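Local coordinates for endo-polygalacturonase (Pectobacterium carotovorum subsp. carotovorum, PDB 1BHE), which hydrolyses the alpha-1,4 bonds of polygalacturonic acid at internal positions of the chain, and so takes part in the maceration and soft-rotting of plant tissue, at residues Ser54-Leu59 with Asp100-Ala105; Val71-Asn77 with Gly117-Gln122; Asp202-Ser208 with Ile228-Lys232; Ser257-Tyr263 with Ala287-Asn292; Val340-Glu346 with Thr366-Val372. All coordinates share one frame; numbering follows the deposited sequence.

All five contacts pair strands of successive coils in a right-handed parallel beta-helix, the fold of glycosyl hydrolase family 28. Contacts 1 and 2 lie toward the N-terminal end, centres 12 Å apart, and touch: residues 51-58 and 72-75 are neighbouring strands, with a probable hydrogen bond from Ser54 N to Arg74 O (3.0 Å). Contacts 3 and 4, centres 10 Å apart, also meet, through Ala230 O and Met260 N (2.9 Å). Contact 3 reaches the active site: the side chain of Asp202 is about 3 Å from that of Asp223, the predicted proton donor. Contact 5 is at the C-terminal end, its centre 42 Å from those of contacts 1 and 2.

Contact 1. Residues Ser54-Leu59 with Asp100-Ala105; sequences SGPLSL and DAFITA
The ring of Phe102 overlaps the backbone of Ser54 and Gly55. Its CE1 corner is 3.3 Å from Ser54 O, which it meets obliquely, while Gly55 O comes to the ring edge, close to the ring plane, 3.4 Å from the same CE1. Although the CB of Phe102 starts off away from residues 54-59, its CG is anti to the backbone N (chi1 -171°), and this brings the ring back to them. Beyond the ring the two chains run as parallel strands. Leu57 N donates to Phe102 O (2.8 Å), Leu57 O receives Thr104 N (3.0 Å), and Leu59 N reaches Thr104 O (2.9 Å). One water sits where the strands come together, within hydrogen-bonding distance of Leu57 O, Ala101 O and Thr104 OG1, with more acceptors in reach than it has protons. Ser58 and Thr104 share the outer face. Leu57 and Ile103 share the other, which looks into the parallel beta-helix, and the CB atoms of Leu59 and Ala105 meet at 4.2 Å. Helix 26-33 packs on Leu57 and Leu59 through Ile29, Gln30 and Leu33, while Phe102 and Ile103 lean on Leu73 of strand 72-75 and Ile119 of strand 118-120.

Contact 2. Residues Val71-Asn77 with Gly117-Gln122; sequences VTLRAVN and GTIDGQ
Asp120 OD2 lies at the edge of the Arg74 guanidinium, tilted 25° from its plane, and accepts from NE at 3.2 Å in a salt bridge. The two groups stand nearly perpendicular, their planes 80° apart, and NE reaches the oxygen from above the carboxylate plane. A water closes the ring, taking a bond from Arg74 NH2 and giving one to the same OD2. The amide of Gln122 has Ala75 O in its own plane, bonded to NE2 at 2.8 Å. The glutamine crosses the aliphatic part of Arg74 at about a right angle, CD to CD at 3.5 Å. Beneath these groups is a parallel ladder joining successive coils of the beta-helix: Leu73 N to Thr118 O (2.8 Å), Asp120 N to Leu73 O (2.9 Å) and Ala75 N to Asp120 O (2.9 Å). Leu73 and Ile119 turn to the interior, where Leu65 and Ile67 of strand 64-67 meet them. On the outer face, Thr72 CG2, anti to its own N, lies 3.8 Å from Asp120 CB. Asp120 OD1 receives Gln122 N (2.9 Å) in an Asx turn at the end of the strand. Asn77 OD1 shares a water with Gln122 NE2, while its ND2 bonds Lys126 O.

Contact 3. Residues Asp202-Ser208 with Ile228-Lys232; sequences DGIDPMS and IKAYK
This contact underlies the active-site cleft on the outside of the parallel beta-helix. Asp202 ends about 3 Å, side chain to side chain, from Asp223, the predicted proton donor, and about 6 Å from His251, inferred to belong to the active site. From the neighbouring coil Lys229 reaches toward it. The lysine chain runs extended as far as CE, which lies 3.6 Å from Asp205 OD2, and then bends at its last torsion (chi4 -74°). That turn leaves NZ 4.5 Å from Asp202 OD2, too far for a salt bridge, and a water fills the step, 2.9 Å from NZ and 2.7 Å from Asp202 OD2. Behind the site the strands join by Lys229 N to Pro206 O and Ser208 N to Lys229 O. Met207 reaches out fully extended alongside Lys229. Its SD lies obliquely to the Tyr231 ring, 5.3 Å from the centroid, in a Met-aromatic contact. Ser208 OG, at the edge of that ring and in its plane, takes Tyr231 N in an almost straight bond (3.0 Å, 177°) and also bonds Ala235 O. Lys229 NZ is held by a salt bridge to Glu258 and a bond to Gly256 O. Its charge is thus probably balanced in part there, and its likely role at the site is that of a second-shell group that helps position the water on Asp202.

Contact 4. Residues Ser257-Tyr263 with Ala287-Asn292; sequences SETMGVY and AAGVVN
Ala287, Tyr263 and Thr259 bury the most surface here. The methyl of Ala287 sits on the chain at the corner, 3.7 Å from Ser257 O and 3.9 Å from Glu258 CA, while its carbonyl takes Thr259 N at 3.0 Å. Thr259 holds OG1 between its backbone N and carbonyl carbon (chi1 56°). From there the oxygen accepts Gly289 N (3.0 Å, bent to 147°), and it is also bonded to Ser283 OG. The carbon side of the threonine leans on Val291, CB to CG2 at 3.7 Å. Past Thr259 the chain is irregular: Met260 centres an inverse gamma turn and lays its SD beside Ala288 O (3.3 Å). Regular parallel pairing begins with Val262 N to Val290 O (2.9 Å) and Asn292 N to Val262 O. Tyr263 then lies obliquely across two side chains of the next coil of the beta-helix: Val290 CG1 meets its CE2 and OH end, and Asn292 CB its CD2 (3.9 Å). The same ring makes a cation-pi contact with Arg238 of the preceding coil. Ahead of the regular pairing, then, the threonine hydroxyl takes the N-H of Gly289, just before strand 290-292, keeping the two coils bonded through the irregular stretch.

Contact 5. Residues Val340-Glu346 with Thr366-Val372; sequences VVVLNGE and TWQIKNV
Val341 lies over one face of the Trp367 indole, its CB 3.9 Å above the plane and offset toward the rim. Its CG1, anti to the backbone N (chi1 166°), comes to 3.5 Å from CE3. Leu343 CD1 approaches the same indole at its edge and lies 4.0 Å from Ile369 CG1. Past the end of strand 366-370, Val372 CG1 is pressed to 3.3 Å from Leu343 CB, tighter than usual for two carbons; the valine puts that methyl between its N and carbonyl carbon. The backbones beneath run almost exactly parallel, 2° apart, as strands of the last coils of the beta-helix, with Val341, Leu343 and Gly345 alternately bonded to Thr366, Gln368 and Lys370. Ile308 and Ile310 of the preceding coil touch Val341 and Leu343 from strand 306-311. On the opposite face Lys370 runs alongside Asn344, its CE 3.2 Å from OD1, and NZ forms a long salt bridge with Glu346 OE1 (3.7 Å). Asn344 OD1 accepts Glu346 N (3.0 Å) in an Asx turn, from above the carbonyl plane. At the outer corner Asn371 ND2 bonds Gly345 O (3.0 Å), also from well above the carbonyl plane, with a weak second bond to Ala348 O.

Contact 1. Residues Ser54-Leu59 with Asp100-Ala105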
# COMPACT_ATOMS: atom_id res chain seq x y z
N SER A 54 -3.79 -4.03 21.37
CA SER A 54 -2.93 -5.20 21.18
C SER A 54 -1.58 -4.89 20.54
O SER A 54 -1.39 -3.88 19.88
CB SER A 54 -3.70 -6.16 20.24
OG SER A 54 -2.92 -7.26 19.82
N GLY A 55 -0.66 -5.82 20.72
CA GLY A 55 0.64 -5.79 20.07
C GLY A 55 0.55 -6.73 18.87
O GLY A 55 -0.55 -7.12 18.45
N PRO A 56 1.68 -7.12 18.31
CA PRO A 56 1.74 -7.98 17.15
C PRO A 56 0.88 -9.23 17.24
O PRO A 56 0.90 -9.95 18.23
CB PRO A 56 3.21 -8.37 17.05
CG PRO A 56 3.93 -7.19 17.62
CD PRO A 56 3.04 -6.68 18.73
N LEU A 57 0.15 -9.50 16.16
CA LEU A 57 -0.69 -10.67 16.03
C LEU A 57 -0.28 -11.46 14.79
O LEU A 57 0.17 -10.88 13.80
CB LEU A 57 -2.17 -10.27 15.89
CG LEU A 57 -2.80 -9.49 17.04
CD1 LEU A 57 -4.15 -8.89 16.63
CD2 LEU A 57 -2.96 -10.37 18.27
N SER A 58 -0.44 -12.77 14.85
CA SER A 58 -0.16 -13.64 13.71
C SER A 58 -1.46 -14.29 13.23
O SER A 58 -2.21 -14.91 13.99
CB SER A 58 0.84 -14.73 14.08
OG SER A 58 1.09 -15.60 12.99
N LEU A 59 -1.72 -14.16 11.93
CA LEU A 59 -2.92 -14.74 11.34
C LEU A 59 -2.64 -16.08 10.70
O LEU A 59 -1.93 -16.15 9.69
CB LEU A 59 -3.44 -13.73 10.30
CG LEU A 59 -4.83 -13.98 9.71
CD1 LEU A 59 -5.86 -14.18 10.80
CD2 LEU A 59 -5.22 -12.82 8.79
N ASP A 100 8.17 -5.61 14.12
CA ASP A 100 7.23 -6.56 13.52
C ASP A 100 6.01 -5.74 13.09
O ASP A 100 5.80 -4.65 13.63
CB ASP A 100 6.79 -7.64 14.50
CG ASP A 100 7.89 -8.64 14.83
OD1 ASP A 100 8.73 -8.92 13.96
OD2 ASP A 100 7.90 -9.14 15.97
N ALA A 101 5.18 -6.27 12.19
CA ALA A 101 3.98 -5.55 11.79
C ALA A 101 2.89 -5.78 12.84
O ALA A 101 3.07 -6.64 13.71
CB ALA A 101 3.49 -6.01 10.42
N PHE A 102 1.80 -5.04 12.75
CA PHE A 102 0.70 -5.25 13.69
C PHE A 102 0.03 -6.59 13.44
O PHE A 102 -0.18 -7.39 14.37
CB PHE A 102 -0.30 -4.10 13.60
CG PHE A 102 -1.37 -4.07 14.65
CD1 PHE A 102 -1.24 -4.71 15.87
CD2 PHE A 102 -2.54 -3.35 14.40
CE1 PHE A 102 -2.24 -4.66 16.82
CE2 PHE A 102 -3.54 -3.28 15.36
CZ PHE A 102 -3.39 -3.95 16.56
N ILE A 103 -0.33 -6.86 12.19
CA ILE A 103 -0.95 -8.13 11.81
C ILE A 103 -0.10 -8.77 10.71
O ILE A 103 0.12 -8.11 9.69
CB ILE A 103 -2.39 -7.99 11.32
CG1 ILE A 103 -3.30 -7.37 12.41
CG2 ILE A 103 -2.96 -9.34 10.89
CD1 ILE A 103 -4.61 -6.89 11.81
N THR A 104 0.41 -9.97 10.96
CA THR A 104 1.26 -10.64 9.97
C THR A 104 0.67 -11.98 9.56
O THR A 104 0.27 -12.79 10.39
CB THR A 104 2.68 -10.87 10.51
OG1 THR A 104 3.22 -9.65 11.05
CG2 THR A 104 3.61 -11.35 9.40
N ALA A 105 0.60 -12.23 8.25
CA ALA A 105 0.08 -13.47 7.69
C ALA A 105 1.20 -14.10 6.85
O ALA A 105 1.56 -13.54 5.81
CB ALA A 105 -1.14 -13.18 6.83
O HOH W 1 2.55 -9.35 13.63
O HOH W 2 3.03 -14.74 11.31

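Contact 2. Residues Val71-Asn77 with Gly117-Gln122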
# COMPACT_ATOMS: atom_id res chain seq x y z
N VAL A 71 -16.16 -0.89 16.26
CA VAL A 71 -15.11 -1.48 17.09
C VAL A 71 -13.77 -1.14 16.44
O VAL A 71 -13.69 -1.02 15.22
CB VAL A 71 -15.27 -3.01 17.22
CG1 VAL A 71 -14.08 -3.69 17.87
CG2 VAL A 71 -16.53 -3.33 18.04
N THR A 72 -12.76 -0.95 17.28
CA THR A 72 -11.43 -0.62 16.79
C THR A 72 -10.40 -1.61 17.33
O THR A 72 -10.40 -1.91 18.53
CB THR A 72 -11.03 0.80 17.24
OG1 THR A 72 -12.00 1.75 16.76
CG2 THR A 72 -9.67 1.20 16.69
N LEU A 73 -9.56 -2.14 16.46
CA LEU A 73 -8.41 -2.95 16.88
C LEU A 73 -7.25 -1.95 16.82
O LEU A 73 -6.89 -1.51 15.72
CB LEU A 73 -8.21 -4.15 15.98
CG LEU A 73 -6.92 -4.96 16.14
CD1 LEU A 73 -6.83 -5.58 17.53
CD2 LEU A 73 -6.82 -6.05 15.08
N ARG A 74 -6.73 -1.55 17.96
CA ARG A 74 -5.69 -0.53 18.04
C ARG A 74 -4.33 -1.01 18.48
O ARG A 74 -4.19 -1.70 19.50
CB ARG A 74 -6.20 0.55 19.02
CG ARG A 74 -5.35 1.80 19.15
CD ARG A 74 -5.99 2.79 20.13
NE ARG A 74 -7.18 3.39 19.53
CZ ARG A 74 -8.21 3.90 20.19
NH1 ARG A 74 -8.26 3.91 21.51
NH2 ARG A 74 -9.23 4.40 19.50
N ALA A 75 -3.31 -0.63 17.72
CA ALA A 75 -1.93 -1.01 18.02
C ALA A 75 -1.40 -0.23 19.22
O ALA A 75 -1.50 1.00 19.25
CB ALA A 75 -1.05 -0.78 16.79
N VAL A 76 -0.86 -0.94 20.21
CA VAL A 76 -0.35 -0.25 21.39
C VAL A 76 0.75 0.72 21.00
O VAL A 76 1.55 0.47 20.10
CB VAL A 76 0.14 -1.22 22.48
CG1 VAL A 76 -1.03 -2.06 22.99
CG2 VAL A 76 1.25 -2.13 21.98
N ASN A 77 0.77 1.87 21.67
CA ASN A 77 1.76 2.91 21.43
C ASN A 77 3.00 2.64 22.28
O ASN A 77 3.36 3.38 23.20
CB ASN A 77 1.19 4.30 21.70
CG ASN A 77 0.69 4.52 23.11
OD1 ASN A 77 0.14 3.61 23.75
ND2 ASN A 77 0.86 5.72 23.64
N GLY A 117 -15.38 -2.61 11.01
CA GLY A 117 -14.62 -1.98 12.09
C GLY A 117 -13.35 -1.34 11.52
O GLY A 117 -13.12 -1.27 10.32
N THR A 118 -12.54 -0.84 12.43
CA THR A 118 -11.31 -0.13 12.14
C THR A 118 -10.06 -0.75 12.77
O THR A 118 -10.10 -1.29 13.87
CB THR A 118 -11.46 1.30 12.74
OG1 THR A 118 -12.58 1.94 12.11
CG2 THR A 118 -10.22 2.15 12.53
N ILE A 119 -8.95 -0.63 12.05
CA ILE A 119 -7.63 -1.00 12.55
C ILE A 119 -6.87 0.34 12.64
O ILE A 119 -6.74 1.04 11.63
CB ILE A 119 -6.87 -1.99 11.67
CG1 ILE A 119 -7.66 -3.30 11.58
CG2 ILE A 119 -5.47 -2.24 12.23
CD1 ILE A 119 -7.11 -4.33 10.61
N ASP A 120 -6.48 0.72 13.85
CA ASP A 120 -5.81 1.99 14.10
C ASP A 120 -4.37 1.78 14.56
O ASP A 120 -4.13 1.17 15.60
CB ASP A 120 -6.59 2.75 15.17
CG ASP A 120 -5.99 4.05 15.63
OD1 ASP A 120 -5.03 4.57 15.04
OD2 ASP A 120 -6.52 4.59 16.64
N GLY A 121 -3.42 2.32 13.79
CA GLY A 121 -2.01 2.16 14.10
C GLY A 121 -1.46 3.14 15.12
O GLY A 121 -0.32 2.98 15.58
N GLN A 122 -2.18 4.20 15.45
CA GLN A 122 -1.70 5.22 16.38
C GLN A 122 -0.35 5.76 15.93
O GLN A 122 0.56 5.95 16.75
CB GLN A 122 -1.56 4.65 17.79
CG GLN A 122 -2.83 4.12 18.43
CD GLN A 122 -2.83 4.29 19.94
OE1 GLN A 122 -3.29 5.32 20.43
NE2 GLN A 122 -2.29 3.32 20.67
O HOH W 3 -14.58 1.32 14.06
O HOH W 4 -9.18 5.19 16.87
O HOH W 5 1.21 2.20 17.80
O HOH W 6 -2.67 2.91 23.77

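Contact 3. Residues Asp202-Ser208 with Ile228-Lys232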
# COMPACT_ATOMS: atom_id res chain seq x y z
N ASP A 202 2.74 4.36 2.75
CA ASP A 202 2.13 3.80 1.55
C ASP A 202 0.84 3.07 1.93
O ASP A 202 0.79 2.43 2.99
CB ASP A 202 3.05 2.84 0.82
CG ASP A 202 4.25 3.46 0.15
OD1 ASP A 202 4.52 4.66 0.34
OD2 ASP A 202 4.96 2.74 -0.58
N GLY A 203 -0.15 3.16 1.05
CA GLY A 203 -1.44 2.53 1.31
C GLY A 203 -1.40 1.02 1.10
O GLY A 203 -1.46 0.26 2.06
N ILE A 204 -1.41 0.58 -0.15
CA ILE A 204 -1.38 -0.83 -0.50
C ILE A 204 -0.28 -1.10 -1.52
O ILE A 204 -0.35 -0.59 -2.64
CB ILE A 204 -2.70 -1.35 -1.10
CG1 ILE A 204 -3.89 -1.14 -0.15
CG2 ILE A 204 -2.55 -2.84 -1.41
CD1 ILE A 204 -5.23 -1.55 -0.72
N ASP A 205 0.70 -1.93 -1.16
CA ASP A 205 1.83 -2.22 -2.01
C ASP A 205 2.08 -3.71 -2.27
O ASP A 205 2.71 -4.39 -1.46
CB ASP A 205 3.14 -1.71 -1.40
CG ASP A 205 3.35 -0.24 -1.18
OD1 ASP A 205 2.47 0.60 -1.45
OD2 ASP A 205 4.46 0.14 -0.72
N PRO A 206 1.72 -4.18 -3.45
CA PRO A 206 2.10 -5.51 -3.92
C PRO A 206 3.60 -5.51 -4.20
O PRO A 206 4.09 -4.58 -4.85
CB PRO A 206 1.27 -5.71 -5.18
CG PRO A 206 0.31 -4.57 -5.23
CD PRO A 206 0.99 -3.43 -4.50
N MET A 207 4.34 -6.47 -3.69
CA MET A 207 5.79 -6.57 -3.84
C MET A 207 6.19 -7.94 -4.37
O MET A 207 6.06 -8.94 -3.66
CB MET A 207 6.48 -6.36 -2.48
CG MET A 207 6.37 -4.96 -1.91
SD MET A 207 7.21 -4.79 -0.32
CE MET A 207 6.84 -3.07 0.03
N SER A 208 6.61 -8.02 -5.63
CA SER A 208 6.98 -9.28 -6.26
C SER A 208 5.85 -10.29 -6.07
O SER A 208 6.03 -11.41 -5.59
CB SER A 208 8.31 -9.81 -5.71
OG SER A 208 9.42 -9.18 -6.36
N ILE A 228 3.19 -0.33 -6.75
CA ILE A 228 3.45 -1.66 -7.31
C ILE A 228 4.95 -1.85 -7.51
O ILE A 228 5.58 -1.03 -8.19
CB ILE A 228 2.68 -1.82 -8.64
CG1 ILE A 228 1.17 -1.70 -8.41
CG2 ILE A 228 2.99 -3.14 -9.33
CD1 ILE A 228 0.36 -1.47 -9.66
N LYS A 229 5.55 -2.85 -6.87
CA LYS A 229 6.99 -3.06 -6.91
C LYS A 229 7.39 -4.48 -7.27
O LYS A 229 6.67 -5.45 -7.03
CB LYS A 229 7.62 -2.74 -5.54
CG LYS A 229 7.31 -1.37 -4.96
CD LYS A 229 7.87 -1.19 -3.56
CE LYS A 229 7.35 0.10 -2.94
NZ LYS A 229 7.99 1.31 -3.52
N ALA A 230 8.58 -4.62 -7.87
CA ALA A 230 9.15 -5.92 -8.22
C ALA A 230 10.65 -5.87 -7.95
O ALA A 230 11.32 -4.92 -8.35
CB ALA A 230 8.84 -6.31 -9.65
N TYR A 231 11.18 -6.85 -7.22
CA TYR A 231 12.55 -6.87 -6.76
C TYR A 231 13.47 -7.87 -7.44
O TYR A 231 13.08 -8.98 -7.79
CB TYR A 231 12.55 -7.19 -5.25
CG TYR A 231 11.93 -6.10 -4.41
CD1 TYR A 231 10.55 -6.00 -4.26
CD2 TYR A 231 12.73 -5.16 -3.78
CE1 TYR A 231 9.99 -4.99 -3.50
CE2 TYR A 231 12.18 -4.15 -3.02
CZ TYR A 231 10.81 -4.07 -2.89
OH TYR A 231 10.26 -3.07 -2.12
N LYS A 232 14.75 -7.48 -7.56
CA LYS A 232 15.74 -8.36 -8.17
C LYS A 232 15.91 -9.62 -7.34
O LYS A 232 15.98 -9.56 -6.11
CB LYS A 232 17.10 -7.64 -8.29
CG LYS A 232 18.01 -8.28 -9.33
CD LYS A 232 19.33 -7.52 -9.45
CE LYS A 232 20.38 -8.08 -8.50
NZ LYS A 232 21.75 -8.01 -9.08
O HOH W 7 6.72 3.60 -2.37

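Contact 4. Residues Ser257-Tyr263 with Ala287-Asn292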
# COMPACT_ATOMS: atom_id res chain seq x y z
N SER A 257 9.65 2.46 -6.73
CA SER A 257 10.82 2.58 -7.59
C SER A 257 11.47 1.27 -8.00
O SER A 257 12.23 1.20 -8.98
CB SER A 257 11.86 3.46 -6.86
OG SER A 257 11.36 4.80 -6.83
N GLU A 258 11.17 0.20 -7.27
CA GLU A 258 11.71 -1.11 -7.64
C GLU A 258 10.88 -1.59 -8.82
O GLU A 258 9.69 -1.88 -8.67
CB GLU A 258 11.70 -2.04 -6.43
CG GLU A 258 12.54 -1.49 -5.28
CD GLU A 258 11.76 -0.57 -4.35
OE1 GLU A 258 10.60 -0.22 -4.62
OE2 GLU A 258 12.31 -0.18 -3.31
N THR A 259 11.48 -1.61 -10.02
CA THR A 259 10.76 -2.01 -11.21
C THR A 259 11.40 -3.20 -11.89
O THR A 259 11.46 -3.25 -13.13
CB THR A 259 10.62 -0.85 -12.23
OG1 THR A 259 11.91 -0.34 -12.58
CG2 THR A 259 9.75 0.27 -11.69
N MET A 260 11.81 -4.22 -11.14
CA MET A 260 12.43 -5.40 -11.73
C MET A 260 11.42 -6.42 -12.23
O MET A 260 11.37 -7.55 -11.75
CB MET A 260 13.37 -6.04 -10.69
CG MET A 260 14.48 -5.11 -10.23
SD MET A 260 15.43 -4.49 -11.64
CE MET A 260 16.10 -6.02 -12.29
N GLY A 261 10.62 -6.06 -13.22
CA GLY A 261 9.64 -6.96 -13.81
C GLY A 261 8.22 -6.74 -13.32
O GLY A 261 7.71 -7.51 -12.52
N VAL A 262 7.57 -5.71 -13.85
CA VAL A 262 6.18 -5.38 -13.55
C VAL A 262 5.40 -5.53 -14.85
O VAL A 262 5.74 -4.88 -15.84
CB VAL A 262 6.02 -3.95 -13.02
CG1 VAL A 262 4.56 -3.54 -12.92
CG2 VAL A 262 6.73 -3.81 -11.68
N TYR A 263 4.43 -6.45 -14.89
CA TYR A 263 3.68 -6.74 -16.09
C TYR A 263 2.16 -6.77 -15.95
O TYR A 263 1.63 -7.23 -14.94
CB TYR A 263 4.04 -8.17 -16.60
CG TYR A 263 5.52 -8.41 -16.84
CD1 TYR A 263 6.35 -8.82 -15.80
CD2 TYR A 263 6.08 -8.21 -18.09
CE1 TYR A 263 7.70 -9.03 -16.00
CE2 TYR A 263 7.43 -8.42 -18.30
CZ TYR A 263 8.23 -8.82 -17.26
OH TYR A 263 9.58 -9.03 -17.44
N ALA A 287 17.44 0.34 -9.25
CA ALA A 287 16.35 -0.64 -9.23
C ALA A 287 15.49 -0.69 -10.48
O ALA A 287 14.41 -1.29 -10.46
CB ALA A 287 15.47 -0.33 -8.02
N ALA A 288 15.94 -0.08 -11.57
CA ALA A 288 15.17 -0.07 -12.81
C ALA A 288 15.21 -1.41 -13.54
O ALA A 288 16.26 -2.05 -13.63
CB ALA A 288 15.70 1.03 -13.73
N GLY A 289 14.07 -1.82 -14.09
CA GLY A 289 14.02 -3.05 -14.88
C GLY A 289 12.90 -2.95 -15.91
O GLY A 289 12.51 -1.86 -16.32
N VAL A 290 12.30 -4.10 -16.23
CA VAL A 290 11.22 -4.17 -17.18
C VAL A 290 9.87 -3.80 -16.57
O VAL A 290 9.43 -4.34 -15.56
CB VAL A 290 11.09 -5.58 -17.80
CG1 VAL A 290 9.89 -5.68 -18.73
CG2 VAL A 290 12.36 -5.96 -18.54
N VAL A 291 9.16 -2.91 -17.25
CA VAL A 291 7.79 -2.53 -16.97
C VAL A 291 7.08 -2.70 -18.32
O VAL A 291 7.40 -1.98 -19.27
CB VAL A 291 7.60 -1.11 -16.44
CG1 VAL A 291 6.12 -0.74 -16.42
CG2 VAL A 291 8.20 -0.93 -15.05
N ASN A 292 6.16 -3.66 -18.42
CA ASN A 292 5.50 -3.89 -19.70
C ASN A 292 4.01 -4.17 -19.59
O ASN A 292 3.60 -5.01 -18.79
CB ASN A 292 6.20 -5.08 -20.38
CG ASN A 292 5.49 -5.45 -21.68
OD1 ASN A 292 5.65 -4.76 -22.69
ND2 ASN A 292 4.69 -6.50 -21.66

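Contact 5. Residues Val340-Glu346 with Thr366-Val372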
# COMPACT_ATOMS: atom_id res chain seq x y z
N VAL A 340 1.52 19.77 -13.94
CA VAL A 340 2.67 19.48 -14.78
C VAL A 340 2.79 17.99 -15.08
O VAL A 340 2.71 17.15 -14.18
CB VAL A 340 3.98 19.95 -14.10
CG1 VAL A 340 5.22 19.40 -14.77
CG2 VAL A 340 4.06 21.48 -14.08
N VAL A 341 3.02 17.67 -16.35
CA VAL A 341 3.25 16.30 -16.78
C VAL A 341 4.75 16.11 -16.99
O VAL A 341 5.37 16.83 -17.77
CB VAL A 341 2.49 15.92 -18.06
CG1 VAL A 341 3.01 14.62 -18.66
CG2 VAL A 341 1.00 15.80 -17.78
N VAL A 342 5.33 15.15 -16.27
CA VAL A 342 6.75 14.87 -16.37
C VAL A 342 7.01 13.53 -17.05
O VAL A 342 6.60 12.46 -16.58
CB VAL A 342 7.43 14.88 -14.99
CG1 VAL A 342 8.92 14.57 -15.11
CG2 VAL A 342 7.23 16.22 -14.29
N LEU A 343 7.71 13.58 -18.18
CA LEU A 343 8.08 12.38 -18.93
C LEU A 343 9.59 12.38 -19.13
O LEU A 343 10.11 13.07 -20.01
CB LEU A 343 7.35 12.28 -20.26
CG LEU A 343 5.83 12.39 -20.28
CD1 LEU A 343 5.33 12.51 -21.71
CD2 LEU A 343 5.19 11.21 -19.57
N ASN A 344 10.30 11.63 -18.30
CA ASN A 344 11.75 11.56 -18.35
C ASN A 344 12.26 10.14 -18.56
O ASN A 344 12.13 9.28 -17.69
CB ASN A 344 12.33 12.15 -17.06
CG ASN A 344 13.84 12.27 -17.08
OD1 ASN A 344 14.53 11.85 -18.01
ND2 ASN A 344 14.38 12.86 -16.02
N GLY A 345 12.90 9.91 -19.71
CA GLY A 345 13.43 8.61 -20.05
C GLY A 345 14.94 8.51 -20.06
O GLY A 345 15.51 7.67 -20.76
N GLU A 346 15.61 9.34 -19.26
CA GLU A 346 17.07 9.29 -19.14
C GLU A 346 17.50 7.89 -18.74
O GLU A 346 16.79 7.20 -17.99
CB GLU A 346 17.52 10.32 -18.12
CG GLU A 346 19.02 10.54 -17.97
CD GLU A 346 19.36 11.56 -16.90
OE1 GLU A 346 18.71 12.63 -16.85
OE2 GLU A 346 20.28 11.31 -16.10
N THR A 366 1.83 22.24 -18.19
CA THR A 366 3.12 22.10 -18.86
C THR A 366 3.58 20.65 -18.93
O THR A 366 3.39 19.84 -18.02
CB THR A 366 4.21 22.93 -18.17
OG1 THR A 366 3.81 24.31 -18.15
CG2 THR A 366 5.55 22.83 -18.90
N TRP A 367 4.21 20.32 -20.06
CA TRP A 367 4.79 19.01 -20.29
C TRP A 367 6.32 19.16 -20.27
O TRP A 367 6.86 20.04 -20.95
CB TRP A 367 4.35 18.42 -21.62
CG TRP A 367 2.89 18.25 -21.85
CD1 TRP A 367 1.95 19.24 -21.98
CD2 TRP A 367 2.18 17.02 -22.01
NE1 TRP A 367 0.71 18.70 -22.19
CE2 TRP A 367 0.82 17.33 -22.23
CE3 TRP A 367 2.57 15.67 -22.00
CZ2 TRP A 367 -0.15 16.35 -22.42
CZ3 TRP A 367 1.60 14.70 -22.19
CH2 TRP A 367 0.26 15.05 -22.40
N GLN A 368 7.00 18.33 -19.49
CA GLN A 368 8.46 18.33 -19.44
C GLN A 368 8.92 16.98 -19.99
O GLN A 368 8.81 15.95 -19.31
CB GLN A 368 9.00 18.57 -18.04
CG GLN A 368 8.74 19.97 -17.49
CD GLN A 368 9.08 20.14 -16.03
OE1 GLN A 368 9.55 19.23 -15.35
NE2 GLN A 368 8.84 21.35 -15.52
N ILE A 369 9.34 16.97 -21.25
CA ILE A 369 9.69 15.74 -21.94
C ILE A 369 11.18 15.58 -22.23
O ILE A 369 11.85 16.47 -22.75
CB ILE A 369 8.91 15.63 -23.27
CG1 ILE A 369 7.40 15.70 -23.03
CG2 ILE A 369 9.26 14.35 -24.01
CD1 ILE A 369 6.56 16.00 -24.24
N LYS A 370 11.68 14.38 -21.94
CA LYS A 370 13.08 14.03 -22.17
C LYS A 370 13.20 12.56 -22.54
O LYS A 370 12.90 11.66 -21.75
CB LYS A 370 13.94 14.36 -20.95
CG LYS A 370 15.37 13.86 -21.02
CD LYS A 370 16.32 14.69 -20.19
CE LYS A 370 16.12 14.50 -18.70
NZ LYS A 370 16.71 15.61 -17.90
N ASN A 371 13.63 12.30 -23.78
CA ASN A 371 13.80 10.95 -24.28
C ASN A 371 12.56 10.07 -24.14
O ASN A 371 12.62 8.93 -23.67
CB ASN A 371 15.01 10.29 -23.59
CG ASN A 371 15.51 9.09 -24.38
OD1 ASN A 371 15.36 9.05 -25.60
ND2 ASN A 371 16.08 8.12 -23.68
N VAL A 372 11.42 10.57 -24.60
CA VAL A 372 10.17 9.83 -24.60
C VAL A 372 9.26 10.39 -25.70
O VAL A 372 9.05 11.60 -25.78
CB VAL A 372 9.43 9.84 -23.26
CG1 VAL A 372 9.41 11.25 -22.67
CG2 VAL A 372 8.00 9.33 -23.37